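Long-range contacts in ribose-phosphate pyrophosphokinase (Mycobacterium smegmatis, PDB 5MP7), which probably makes phosphoribosyl pyrophosphate by transferring the pyrophosphoryl group of ATP to the 1-hydroxyl of ribose 5-phosphate: residues 14-19 with 33-38; 61-66 with 91-96; 48-53 with 78-83. All coordinates share one frame; numbering follows the deposited sequence.

All three interactions lie in the N-terminal, PRTase-like domain on one side of the chain's centre. Interaction 2 is the buried core, two inner parallel strands zipped by backbone hydrogen bonds. Interaction 1 is only partly buried: it joins strand 12-16, next to strand 60-64, to the loop 33-38 through two bonds to a single oxygen and a water bridge. Interaction 3 is also buried but almost wholly apolar across its segments, and it touches another subunit of the hexamer. Helix 71-87 ties them together, since Gln78 hydrogen-bonds Ile96 O and, weakly, Val63 O, while Met81 touches Phe15 and Gln38.

Interaction 1. Residues 14-19 with 33-38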
ATOM      1  N   LEU A  14      -1.099  -3.896 -64.008  1.00 29.54           N
ATOM      2  CA  LEU A  14       0.134  -4.242 -63.385  1.00 28.92           C
ATOM      3  C   LEU A  14      -0.010  -3.916 -61.898  1.00 28.37           C
ATOM      4  O   LEU A  14      -0.334  -2.810 -61.517  1.00 30.16           O
ATOM      5  CB  LEU A  14       1.243  -3.461 -64.090  1.00 29.91           C
ATOM      6  CG  LEU A  14       2.649  -3.606 -63.499  1.00 37.12           C
ATOM      7  CD1 LEU A  14       3.264  -5.010 -63.677  1.00 38.70           C
ATOM      8  CD2 LEU A  14       3.520  -2.555 -64.159  1.00 37.85           C
ATOM      9  N   PHE A  15       0.271  -4.894 -61.064  1.00 28.92           N
ATOM     10  CA  PHE A  15       0.238  -4.756 -59.621  1.00 28.96           C
ATOM     11  C   PHE A  15       1.646  -5.038 -59.091  1.00 32.29           C
ATOM     12  O   PHE A  15       2.368  -5.846 -59.655  1.00 34.40           O
ATOM     13  CB  PHE A  15      -0.709  -5.779 -59.043  1.00 27.60           C
ATOM     14  CG  PHE A  15      -2.086  -5.658 -59.577  1.00 29.33           C
ATOM     15  CD1 PHE A  15      -2.449  -6.248 -60.774  1.00 28.43           C
ATOM     16  CD2 PHE A  15      -3.024  -4.911 -58.885  1.00 30.97           C
ATOM     17  CE1 PHE A  15      -3.736  -6.074 -61.262  1.00 29.93           C
ATOM     18  CE2 PHE A  15      -4.297  -4.738 -59.360  1.00 29.35           C
ATOM     19  CZ  PHE A  15      -4.657  -5.293 -60.550  1.00 28.78           C
ATOM     20  N   ALA A  16       2.024  -4.396 -58.005  1.00 33.08           N
ATOM     21  CA  ALA A  16       3.351  -4.569 -57.463  1.00 36.50           C
ATOM     22  C   ALA A  16       3.304  -4.591 -55.966  1.00 36.55           C
ATOM     23  O   ALA A  16       2.578  -3.828 -55.344  1.00 34.36           O
ATOM     24  CB  ALA A  16       4.261  -3.460 -57.929  1.00 36.05           C
ATOM     25  N   GLY A  17       4.062  -5.507 -55.388  1.00 37.17           N
ATOM     26  CA  GLY A  17       4.322  -5.467 -53.961  1.00 40.52           C
ATOM     27  C   GLY A  17       5.385  -4.435 -53.593  1.00 38.12           C
ATOM     28  O   GLY A  17       5.972  -3.805 -54.453  1.00 41.07           O
ATOM     29  N   ARG A  18       5.598  -4.267 -52.296  1.00 40.63           N
ATOM     30  CA  ARG A  18       6.469  -3.219 -51.746  1.00 41.87           C
ATOM     31  C   ARG A  18       7.950  -3.578 -51.691  1.00 35.55           C
ATOM     32  O   ARG A  18       8.750  -2.721 -51.398  1.00 35.17           O
ATOM     33  CB  ARG A  18       6.031  -2.887 -50.319  1.00 43.92           C
ATOM     34  CG  ARG A  18       4.669  -2.221 -50.226  1.00 47.03           C
ATOM     35  CD  ARG A  18       4.244  -2.126 -48.766  1.00 47.20           C
ATOM     36  NE  ARG A  18       3.919  -3.451 -48.219  1.00 52.12           N
ATOM     37  CZ  ARG A  18       3.886  -3.788 -46.924  1.00 53.47           C
ATOM     38  NH1 ARG A  18       4.166  -2.893 -45.984  1.00 54.93           N
ATOM     39  NH2 ARG A  18       3.553  -5.031 -46.573  1.00 54.55           N
ATOM     40  N   ALA A  19       8.319  -4.823 -51.961  1.00 32.69           N
ATOM     41  CA  ALA A  19       9.699  -5.256 -51.789  1.00 33.90           C
ATOM     42  C   ALA A  19      10.732  -4.581 -52.723  1.00 33.69           C
ATOM     43  O   ALA A  19      11.867  -4.364 -52.325  1.00 33.71           O
ATOM     44  CB  ALA A  19       9.814  -6.773 -51.909  1.00 33.41           C
ATOM     45  N   VAL A  33       2.452   1.802 -68.678  1.00 44.48           N
ATOM     46  CA  VAL A  33       1.243   1.523 -67.912  1.00 46.19           C
ATOM     47  C   VAL A  33       1.558   1.859 -66.485  1.00 46.00           C
ATOM     48  O   VAL A  33       2.581   1.432 -65.994  1.00 53.04           O
ATOM     49  CB  VAL A  33       0.868   0.024 -68.002  1.00 45.54           C
ATOM     50  CG1 VAL A  33      -0.237  -0.338 -67.026  1.00 51.48           C
ATOM     51  CG2 VAL A  33       0.423  -0.323 -69.420  1.00 47.67           C
ATOM     52  N   ALA A  34       0.687   2.598 -65.812  1.00 44.12           N
ATOM     53  CA  ALA A  34       0.891   2.925 -64.399  1.00 42.62           C
ATOM     54  C   ALA A  34       0.630   1.681 -63.548  1.00 40.82           C
ATOM     55  O   ALA A  34      -0.191   0.834 -63.904  1.00 45.86           O
ATOM     56  CB  ALA A  34      -0.024   4.056 -63.967  1.00 40.89           C
ATOM     57  N   VAL A  35       1.348   1.582 -62.433  1.00 39.90           N
ATOM     58  CA  VAL A  35       1.100   0.558 -61.432  1.00 35.67           C
ATOM     59  C   VAL A  35      -0.241   0.874 -60.793  1.00 33.64           C
ATOM     60  O   VAL A  35      -0.531   2.015 -60.518  1.00 35.19           O
ATOM     61  CB  VAL A  35       2.187   0.539 -60.355  1.00 38.53           C
ATOM     62  CG1 VAL A  35       1.846  -0.464 -59.249  1.00 43.74           C
ATOM     63  CG2 VAL A  35       3.522   0.166 -60.975  1.00 41.34           C
ATOM     64  N   THR A  36      -1.056  -0.142 -60.593  1.00 32.14           N
ATOM     65  CA  THR A  36      -2.385   0.010 -60.047  1.00 34.55           C
ATOM     66  C   THR A  36      -2.310   0.409 -58.580  1.00 31.93           C
ATOM     67  O   THR A  36      -1.535  -0.132 -57.815  1.00 29.35           O
ATOM     68  CB  THR A  36      -3.162  -1.308 -60.171  1.00 39.53           C
ATOM     69  OG1 THR A  36      -3.221  -1.678 -61.554  1.00 47.35           O
ATOM     70  CG2 THR A  36      -4.548  -1.166 -59.677  1.00 43.65           C
ATOM     71  N   ALA A  37      -3.127   1.387 -58.222  1.00 33.66           N
ATOM     72  CA  ALA A  37      -3.117   1.995 -56.902  1.00 36.29           C
ATOM     73  C   ALA A  37      -3.612   0.996 -55.889  1.00 36.46           C
ATOM     74  O   ALA A  37      -4.582   0.277 -56.139  1.00 39.31           O
ATOM     75  CB  ALA A  37      -4.022   3.235 -56.882  1.00 39.41           C
ATOM     76  N   GLN A  38      -2.936   0.930 -54.763  1.00 38.08           N
ATOM     77  CA  GLN A  38      -3.362   0.068 -53.707  1.00 43.67           C
ATOM     78  C   GLN A  38      -2.851   0.531 -52.377  1.00 41.94           C
ATOM     79  O   GLN A  38      -1.810   1.125 -52.293  1.00 44.15           O
ATOM     80  CB  GLN A  38      -2.870  -1.355 -53.999  1.00 51.07           C
ATOM     81  CG  GLN A  38      -1.346  -1.459 -54.064  1.00 53.26           C
ATOM     82  CD  GLN A  38      -0.783  -2.831 -53.942  1.00 56.77           C
ATOM     83  OE1 GLN A  38      -1.417  -3.776 -54.332  1.00 55.15           O
ATOM     84  NE2 GLN A  38       0.450  -2.945 -53.422  1.00 60.99           N
TER
HETATM   85  O   HOH W   1       0.062  -2.372 -57.059  1.00 41.95           O
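Thr36 lays its branched side chain against Phe15 and its polar atoms against Leu14, where the loop 33-38 returns to strand 12-16, an outermost strand, within this chain, of the five-stranded parallel sheet in the PRTase-like N-terminal domain. Helix 21-31 fills most of the chain between the two segments. The side chains of Phe15 and Thr36 run at a slant to one another: CG2 of Thr36 comes to 3.6 Å from CE2 of Phe15, while OG1 of Thr36 stands over one face of the ring, offset toward its rim. The rotation of Thr36 explains its double role. A chi1 of -58° places OG1 on the backbone N side of the residue, where both donors reach Leu14 O. Thr36 N donates to Leu14 O at 2.9 Å and approaches nearly along the C=O axis, with an N-H...O angle of 171°. Thr36 OG1 reaches Leu14 O at 3.1 Å from above the carbonyl plane, 53° out of it, so one residue grips one oxygen from two directions.

Val35 supplies the apolar half. Its CG2 meets CD2 of Leu14 at 4.2 Å, and its CG1 lies against CB of Ala16 at 4.1 Å and beside Leu14 O. Ala24 and Ala28 of helix 21-31 cover this group, whereas Phe15 packs on Met81 and Leu85 of helix 71-87 and edge-to-face on Phe52. The loop is thereby fastened beside the strand by a mixture of small apolar contacts and polar bonds. Gln38 NE2 comes to 3.0 Å from Ala16 O, but at a poor angle for bonding. One water completes the contact: water 1 accepts from Ala16 N at 3.0 Å and donates to Thr36 O at 2.9 Å.

Interaction 2. Residues 61-66 with 91-96; sequences AFVLQS and KRITAI
Arg92 O receives the straight bond from Ala61 N (2.9 Å, N-H...O 175°), the first between the two segments, whose strands 60-64 and 92-97 run parallel in a beta-alpha-beta unit with helix 71-87. The guanidinium of Arg92 turns to a salt bridge with Asp60. Ile93 pairs with Ala61, and its CG2 lies 4.3 Å from CG2 of Val63 on the face where Leu85 of the helix packs. Thr94 uses both backbone polar atoms: its N donates to Ala61 O, and its O accepts from Val63 N at 3.0 Å. Its side chain runs beside Phe62 in the same direction, CB 3.7 Å from CD2 of Phe62, while OG1 bonds Arg131 and, through water 2, Ala61 O. Ala95 pairs with Val63. Ile96 N donates to Val63 O at 3.0 Å, and Ile96 O accepts the longer bond from Gln65 N at 3.3 Å. With chi1 at -67°, CD1 of Ile96 comes within 4.0 Å of CB of Phe62, at the ring's edge; CG2 touches CD1 of Leu64 at 3.7 Å. Five backbone bonds thus fix the register, and both faces remain largely apolar, suited to burial beneath helices 71-87 and 302-314.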
ATOM      1  N   ALA A  61      -4.080  -9.477 -65.217  1.00 30.04           N
ATOM      2  CA  ALA A  61      -3.309  -8.945 -64.122  1.00 28.33           C
ATOM      3  C   ALA A  61      -1.946  -9.570 -64.102  1.00 28.01           C
ATOM      4  O   ALA A  61      -1.813 -10.777 -64.322  1.00 29.46           O
ATOM      5  CB  ALA A  61      -3.996  -9.208 -62.810  1.00 27.73           C
ATOM      6  N   PHE A  62      -0.935  -8.737 -63.861  1.00 26.71           N
ATOM      7  CA  PHE A  62       0.442  -9.181 -63.679  1.00 27.12           C
ATOM      8  C   PHE A  62       0.900  -8.702 -62.308  1.00 27.50           C
ATOM      9  O   PHE A  62       0.915  -7.502 -62.029  1.00 29.24           O
ATOM     10  CB  PHE A  62       1.295  -8.629 -64.796  1.00 25.80           C
ATOM     11  CG  PHE A  62       0.927  -9.176 -66.121  1.00 25.55           C
ATOM     12  CD1 PHE A  62      -0.146  -8.654 -66.832  1.00 25.14           C
ATOM     13  CD2 PHE A  62       1.601 -10.259 -66.651  1.00 27.09           C
ATOM     14  CE1 PHE A  62      -0.532  -9.207 -68.065  1.00 24.38           C
ATOM     15  CE2 PHE A  62       1.229 -10.801 -67.887  1.00 26.05           C
ATOM     16  CZ  PHE A  62       0.179 -10.254 -68.605  1.00 22.91           C
ATOM     17  N   VAL A  63       1.202  -9.635 -61.426  1.00 25.81           N
ATOM     18  CA  VAL A  63       1.478  -9.300 -60.033  1.00 25.68           C
ATOM     19  C   VAL A  63       2.953  -9.489 -59.814  1.00 26.39           C
ATOM     20  O   VAL A  63       3.406 -10.587 -59.744  1.00 24.32           O
ATOM     21  CB  VAL A  63       0.725 -10.215 -59.080  1.00 24.91           C
ATOM     22  CG1 VAL A  63       0.928  -9.765 -57.652  1.00 24.45           C
ATOM     23  CG2 VAL A  63      -0.734 -10.194 -59.449  1.00 27.09           C
ATOM     24  N   LEU A  64       3.684  -8.388 -59.705  1.00 29.37           N
ATOM     25  CA  LEU A  64       5.119  -8.391 -59.647  1.00 31.85           C
ATOM     26  C   LEU A  64       5.593  -8.279 -58.213  1.00 33.04           C
ATOM     27  O   LEU A  64       5.323  -7.313 -57.547  1.00 39.98           O
ATOM     28  CB  LEU A  64       5.653  -7.234 -60.483  1.00 34.55           C
ATOM     29  CG  LEU A  64       7.143  -6.868 -60.427  1.00 37.78           C
ATOM     30  CD1 LEU A  64       8.079  -8.018 -60.734  1.00 38.48           C
ATOM     31  CD2 LEU A  64       7.368  -5.749 -61.439  1.00 41.12           C
ATOM     32  N   GLN A  65       6.309  -9.282 -57.743  1.00 32.87           N
ATOM     33  CA  GLN A  65       6.902  -9.230 -56.433  1.00 32.63           C
ATOM     34  C   GLN A  65       8.304  -9.854 -56.468  1.00 32.32           C
ATOM     35  O   GLN A  65       8.478 -11.035 -56.824  1.00 33.62           O
ATOM     36  CB  GLN A  65       6.008  -9.974 -55.418  1.00 31.90           C
ATOM     37  CG  GLN A  65       6.501  -9.942 -53.989  1.00 30.01           C
ATOM     38  CD  GLN A  65       6.250  -8.590 -53.305  1.00 30.65           C
ATOM     39  OE1 GLN A  65       6.749  -7.558 -53.728  1.00 30.12           O
ATOM     40  NE2 GLN A  65       5.480  -8.611 -52.227  1.00 32.54           N
ATOM     41  N   SER A  66       9.281  -9.083 -56.023  1.00 30.89           N
ATOM     42  CA  SER A  66      10.601  -9.608 -55.733  1.00 30.26           C
ATOM     43  C   SER A  66      10.652 -10.121 -54.271  1.00 29.19           C
ATOM     44  O   SER A  66       9.803  -9.787 -53.481  1.00 29.49           O
ATOM     45  CB  SER A  66      11.601  -8.514 -55.960  1.00 32.36           C
ATOM     46  OG  SER A  66      12.880  -9.058 -56.032  1.00 39.84           O
ATOM     47  N   LYS A  91      -9.710 -11.646 -64.850  1.00 33.70           N
ATOM     48  CA  LYS A  91      -9.907 -12.663 -65.877  1.00 35.18           C
ATOM     49  C   LYS A  91      -8.745 -13.662 -65.895  1.00 35.26           C
ATOM     50  O   LYS A  91      -8.956 -14.852 -65.854  1.00 35.34           O
ATOM     51  CB  LYS A  91     -10.089 -11.967 -67.238  1.00 37.15           C
ATOM     52  CG  LYS A  91     -10.558 -12.872 -68.336  1.00 42.49           C
ATOM     53  CD  LYS A  91     -10.896 -12.070 -69.565  1.00 47.45           C
ATOM     54  CE  LYS A  91     -12.317 -11.551 -69.605  1.00 51.01           C
ATOM     55  NZ  LYS A  91     -12.292 -10.357 -70.491  1.00 52.25           N
ATOM     56  N   ARG A  92      -7.519 -13.154 -65.890  1.00 36.83           N
ATOM     57  CA  ARG A  92      -6.292 -13.952 -65.934  1.00 36.59           C
ATOM     58  C   ARG A  92      -5.290 -13.351 -64.944  1.00 33.67           C
ATOM     59  O   ARG A  92      -5.124 -12.135 -64.911  1.00 31.33           O
ATOM     60  CB  ARG A  92      -5.705 -13.843 -67.325  1.00 40.84           C
ATOM     61  CG  ARG A  92      -6.233 -14.842 -68.317  1.00 46.67           C
ATOM     62  CD  ARG A  92      -5.905 -14.421 -69.770  1.00 49.81           C
ATOM     63  NE  ARG A  92      -7.053 -14.756 -70.614  1.00 61.17           N
ATOM     64  CZ  ARG A  92      -7.854 -13.914 -71.285  1.00 69.24           C
ATOM     65  NH1 ARG A  92      -7.650 -12.603 -71.322  1.00 66.66           N
ATOM     66  NH2 ARG A  92      -8.885 -14.419 -71.985  1.00 83.33           N
ATOM     67  N   ILE A  93      -4.605 -14.193 -64.173  1.00 29.43           N
ATOM     68  CA  ILE A  93      -3.612 -13.748 -63.198  1.00 25.26           C
ATOM     69  C   ILE A  93      -2.260 -14.407 -63.466  1.00 24.99           C
ATOM     70  O   ILE A  93      -2.131 -15.621 -63.413  1.00 25.01           O
ATOM     71  CB  ILE A  93      -4.050 -14.082 -61.769  1.00 23.93           C
ATOM     72  CG1 ILE A  93      -5.407 -13.482 -61.519  1.00 23.48           C
ATOM     73  CG2 ILE A  93      -3.054 -13.516 -60.749  1.00 23.54           C
ATOM     74  CD1 ILE A  93      -6.060 -13.999 -60.269  1.00 24.32           C
ATOM     75  N   THR A  94      -1.250 -13.605 -63.747  1.00 23.34           N
ATOM     76  CA  THR A  94       0.098 -14.098 -63.889  1.00 24.71           C
ATOM     77  C   THR A  94       0.957 -13.592 -62.715  1.00 25.06           C
ATOM     78  O   THR A  94       1.004 -12.418 -62.469  1.00 28.39           O
ATOM     79  CB  THR A  94       0.712 -13.602 -65.208  1.00 26.09           C
ATOM     80  OG1 THR A  94      -0.111 -14.001 -66.323  1.00 23.22           O
ATOM     81  CG2 THR A  94       2.099 -14.147 -65.380  1.00 26.76           C
ATOM     82  N   ALA A  95       1.601 -14.484 -61.991  1.00 23.22           N
ATOM     83  CA  ALA A  95       2.529 -14.127 -60.944  1.00 24.78           C
ATOM     84  C   ALA A  95       3.931 -14.016 -61.533  1.00 28.36           C
ATOM     85  O   ALA A  95       4.404 -14.901 -62.251  1.00 29.27           O
ATOM     86  CB  ALA A  95       2.532 -15.173 -59.860  1.00 25.54           C
ATOM     87  N   ILE A  96       4.604 -12.924 -61.240  1.00 29.00           N
ATOM     88  CA  ILE A  96       5.961 -12.721 -61.688  1.00 29.13           C
ATOM     89  C   ILE A  96       6.863 -12.759 -60.457  1.00 28.16           C
ATOM     90  O   ILE A  96       6.721 -11.950 -59.553  1.00 25.25           O
ATOM     91  CB  ILE A  96       6.079 -11.377 -62.386  1.00 29.93           C
ATOM     92  CG1 ILE A  96       5.289 -11.417 -63.675  1.00 30.19           C
ATOM     93  CG2 ILE A  96       7.525 -11.075 -62.706  1.00 32.84           C
ATOM     94  CD1 ILE A  96       5.045 -10.038 -64.206  1.00 32.37           C
TER
HETATM   95  O   HOH W   2      -2.439 -12.488 -66.952  1.00 35.29           O

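Interaction 3. Residues 48-53 with 78-83; sequences IFVRFD and QLIMID
The Phe52 ring turns its edge to helix 71-87: CZ is 3.9 Å from Met81 O, which lies in the ring plane. Its direction follows from chi1 of -62°, which sets CG anti to the carbonyl carbon and swings the ring end closer to the helix than CB begins. Another flat group, the guanidinium of Arg51, has Phe49 CE1 4.1 Å above one face, toward the rim.

Val50 fits between two consecutive helix residues. Its CB lies 4.0 Å from CG2 of Ile80, and the two side chains slant across one another; its CG1 is 4.1 Å from CG of Met81, the Met81 side chain crossing that of Val50 at about a right angle. Toward the start of the strand, CD1 of Ile80 rests 4.1 Å from CB of Ile48. The side chains meet through apolar atoms alone, apart from the ring edge against Met81 O. The short axes are 8.9 Å apart, beyond backbone pairing, and their directions differ by 36°.

Tyr102 OH of the second subunit bonds Ile48 N, and Pro114 of that subunit packs on Ile80. The Ile48 side chain lies about 6 Å from that of Glu47, predicted to bind ATP. Strand 48-52 pairs antiparallel with strand 38-42, so this contact lays a two-stranded hairpin on helix 71-87, whose residues Gln78 and Ile82 also touch strand 92-97, while Leu79 and Ile82 meet helix 116-127.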
ATOM      1  N   ILE A  48      -0.453  -8.714 -43.090  1.00 40.97           N
ATOM      2  CA  ILE A  48      -0.497  -7.767 -44.194  1.00 41.11           C
ATOM      3  C   ILE A  48      -1.936  -7.428 -44.575  1.00 39.37           C
ATOM      4  O   ILE A  48      -2.770  -8.309 -44.669  1.00 37.41           O
ATOM      5  CB  ILE A  48       0.225  -8.384 -45.397  1.00 41.58           C
ATOM      6  CG1 ILE A  48       1.675  -8.637 -45.034  1.00 39.87           C
ATOM      7  CG2 ILE A  48       0.178  -7.498 -46.626  1.00 44.43           C
ATOM      8  CD1 ILE A  48       2.189  -9.855 -45.726  1.00 40.76           C
ATOM      9  N   PHE A  49      -2.174  -6.152 -44.833  1.00 41.02           N
ATOM     10  CA  PHE A  49      -3.446  -5.657 -45.286  1.00 42.14           C
ATOM     11  C   PHE A  49      -3.273  -5.175 -46.704  1.00 37.88           C
ATOM     12  O   PHE A  49      -2.392  -4.401 -46.984  1.00 32.50           O
ATOM     13  CB  PHE A  49      -3.876  -4.490 -44.412  1.00 50.03           C
ATOM     14  CG  PHE A  49      -5.174  -3.862 -44.841  1.00 58.92           C
ATOM     15  CD1 PHE A  49      -5.187  -2.900 -45.853  1.00 65.45           C
ATOM     16  CD2 PHE A  49      -6.387  -4.221 -44.241  1.00 65.11           C
ATOM     17  CE1 PHE A  49      -6.375  -2.320 -46.273  1.00 66.33           C
ATOM     18  CE2 PHE A  49      -7.585  -3.631 -44.652  1.00 67.58           C
ATOM     19  CZ  PHE A  49      -7.576  -2.678 -45.674  1.00 65.65           C
ATOM     20  N   VAL A  50      -4.177  -5.568 -47.588  1.00 37.20           N
ATOM     21  CA  VAL A  50      -4.088  -5.208 -48.991  1.00 33.09           C
ATOM     22  C   VAL A  50      -5.435  -4.719 -49.427  1.00 31.72           C
ATOM     23  O   VAL A  50      -6.418  -5.360 -49.146  1.00 35.05           O
ATOM     24  CB  VAL A  50      -3.603  -6.427 -49.831  1.00 36.66           C
ATOM     25  CG1 VAL A  50      -4.143  -6.428 -51.258  1.00 37.71           C
ATOM     26  CG2 VAL A  50      -2.070  -6.448 -49.898  1.00 39.71           C
ATOM     27  N   ARG A  51      -5.492  -3.615 -50.161  1.00 30.71           N
ATOM     28  CA  ARG A  51      -6.735  -3.185 -50.782  1.00 34.82           C
ATOM     29  C   ARG A  51      -6.484  -2.481 -52.094  1.00 32.14           C
ATOM     30  O   ARG A  51      -5.640  -1.624 -52.164  1.00 30.86           O
ATOM     31  CB  ARG A  51      -7.490  -2.255 -49.854  1.00 38.96           C
ATOM     32  CG  ARG A  51      -8.891  -1.935 -50.361  1.00 47.12           C
ATOM     33  CD  ARG A  51      -9.609  -0.993 -49.402  1.00 51.68           C
ATOM     34  NE  ARG A  51      -8.795   0.202 -49.216  1.00 52.74           N
ATOM     35  CZ  ARG A  51      -8.661   0.895 -48.095  1.00 55.81           C
ATOM     36  NH1 ARG A  51      -9.314   0.556 -46.980  1.00 60.41           N
ATOM     37  NH2 ARG A  51      -7.853   1.948 -48.096  1.00 55.50           N
ATOM     38  N   PHE A  52      -7.219  -2.849 -53.134  1.00 35.26           N
ATOM     39  CA  PHE A  52      -7.034  -2.208 -54.428  1.00 38.64           C
ATOM     40  C   PHE A  52      -7.888  -0.959 -54.482  1.00 40.45           C
ATOM     41  O   PHE A  52      -9.044  -0.983 -54.098  1.00 33.58           O
ATOM     42  CB  PHE A  52      -7.350  -3.138 -55.578  1.00 38.30           C
ATOM     43  CG  PHE A  52      -6.457  -4.335 -55.615  1.00 42.50           C
ATOM     44  CD1 PHE A  52      -5.079  -4.186 -55.668  1.00 40.61           C
ATOM     45  CD2 PHE A  52      -6.994  -5.619 -55.599  1.00 45.85           C
ATOM     46  CE1 PHE A  52      -4.256  -5.288 -55.695  1.00 41.71           C
ATOM     47  CE2 PHE A  52      -6.168  -6.728 -55.627  1.00 42.60           C
ATOM     48  CZ  PHE A  52      -4.801  -6.564 -55.658  1.00 42.09           C
ATOM     49  N   ASP A  53      -7.311   0.128 -54.983  1.00 42.01           N
ATOM     50  CA  ASP A  53      -7.987   1.421 -54.959  1.00 46.27           C
ATOM     51  C   ASP A  53      -8.569   1.840 -56.301  1.00 46.07           C
ATOM     52  O   ASP A  53      -8.988   2.972 -56.460  1.00 51.40           O
ATOM     53  CB  ASP A  53      -7.053   2.455 -54.348  1.00 47.89           C
ATOM     54  CG  ASP A  53      -6.783   2.177 -52.849  1.00 53.42           C
ATOM     55  OD1 ASP A  53      -7.677   1.669 -52.123  1.00 50.11           O
ATOM     56  OD2 ASP A  53      -5.666   2.455 -52.391  1.00 62.14           O
ATOM     57  N   GLN A  78       2.326 -11.444 -51.928  1.00 23.09           N
ATOM     58  CA  GLN A  78       1.973 -11.848 -53.280  1.00 22.75           C
ATOM     59  C   GLN A  78       0.772 -12.785 -53.300  1.00 23.86           C
ATOM     60  O   GLN A  78      -0.133 -12.600 -54.109  1.00 23.55           O
ATOM     61  CB  GLN A  78       3.173 -12.498 -53.965  1.00 23.45           C
ATOM     62  CG  GLN A  78       2.939 -12.812 -55.426  1.00 26.35           C
ATOM     63  CD  GLN A  78       4.224 -13.038 -56.177  1.00 27.96           C
ATOM     64  OE1 GLN A  78       5.112 -13.688 -55.660  1.00 32.43           O
ATOM     65  NE2 GLN A  78       4.355 -12.457 -57.357  1.00 28.86           N
ATOM     66  N   LEU A  79       0.741 -13.775 -52.407  1.00 24.58           N
ATOM     67  CA  LEU A  79      -0.414 -14.676 -52.323  1.00 25.23           C
ATOM     68  C   LEU A  79      -1.695 -13.953 -51.946  1.00 23.88           C
ATOM     69  O   LEU A  79      -2.747 -14.273 -52.499  1.00 22.59           O
ATOM     70  CB  LEU A  79      -0.193 -15.801 -51.307  1.00 27.05           C
ATOM     71  CG  LEU A  79       0.947 -16.757 -51.628  1.00 27.17           C
ATOM     72  CD1 LEU A  79       1.239 -17.624 -50.426  1.00 25.99           C
ATOM     73  CD2 LEU A  79       0.634 -17.598 -52.838  1.00 27.81           C
ATOM     74  N   ILE A  80      -1.602 -12.996 -51.028  1.00 22.89           N
ATOM     75  CA  ILE A  80      -2.766 -12.194 -50.611  1.00 24.57           C
ATOM     76  C   ILE A  80      -3.304 -11.330 -51.773  1.00 26.00           C
ATOM     77  O   ILE A  80      -4.492 -11.280 -51.987  1.00 23.83           O
ATOM     78  CB  ILE A  80      -2.447 -11.371 -49.372  1.00 24.26           C
ATOM     79  CG1 ILE A  80      -2.417 -12.295 -48.175  1.00 27.04           C
ATOM     80  CG2 ILE A  80      -3.484 -10.315 -49.088  1.00 25.17           C
ATOM     81  CD1 ILE A  80      -1.609 -11.737 -47.009  1.00 29.70           C
ATOM     82  N   MET A  81      -2.415 -10.717 -52.545  1.00 27.84           N
ATOM     83  CA  MET A  81      -2.807  -9.955 -53.722  1.00 28.72           C
ATOM     84  C   MET A  81      -3.468 -10.823 -54.772  1.00 25.06           C
ATOM     85  O   MET A  81      -4.421 -10.404 -55.423  1.00 24.17           O
ATOM     86  CB  MET A  81      -1.592  -9.257 -54.359  1.00 31.67           C
ATOM     87  CG  MET A  81      -1.205  -7.993 -53.620  1.00 38.47           C
ATOM     88  SD  MET A  81       0.407  -7.268 -54.026  1.00 47.33           S
ATOM     89  CE  MET A  81       0.013  -6.440 -55.538  1.00 44.56           C
ATOM     90  N   ILE A  82      -2.939 -12.013 -54.983  1.00 22.98           N
ATOM     91  CA  ILE A  82      -3.540 -12.937 -55.933  1.00 24.62           C
ATOM     92  C   ILE A  82      -4.954 -13.394 -55.490  1.00 24.99           C
ATOM     93  O   ILE A  82      -5.842 -13.451 -56.324  1.00 24.47           O
ATOM     94  CB  ILE A  82      -2.590 -14.120 -56.213  1.00 25.88           C
ATOM     95  CG1 ILE A  82      -1.390 -13.617 -56.997  1.00 23.89           C
ATOM     96  CG2 ILE A  82      -3.282 -15.222 -57.015  1.00 25.77           C
ATOM     97  CD1 ILE A  82      -0.199 -14.508 -56.914  1.00 24.26           C
ATOM     98  N   ASP A  83      -5.150 -13.672 -54.191  1.00 26.50           N
ATOM     99  CA  ASP A  83      -6.479 -13.956 -53.609  1.00 26.95           C
ATOM    100  C   ASP A  83      -7.453 -12.829 -53.887  1.00 23.70           C
ATOM    101  O   ASP A  83      -8.614 -13.051 -54.232  1.00 20.72           O
ATOM    102  CB  ASP A  83      -6.362 -14.215 -52.074  1.00 30.96           C
ATOM    103  CG  ASP A  83      -7.785 -14.449 -51.311  1.00 37.67           C
ATOM    104  OD1 ASP A  83      -8.580 -13.480 -51.099  1.00 40.09           O
ATOM    105  OD2 ASP A  83      -8.094 -15.591 -50.860  1.00 43.75           O
TER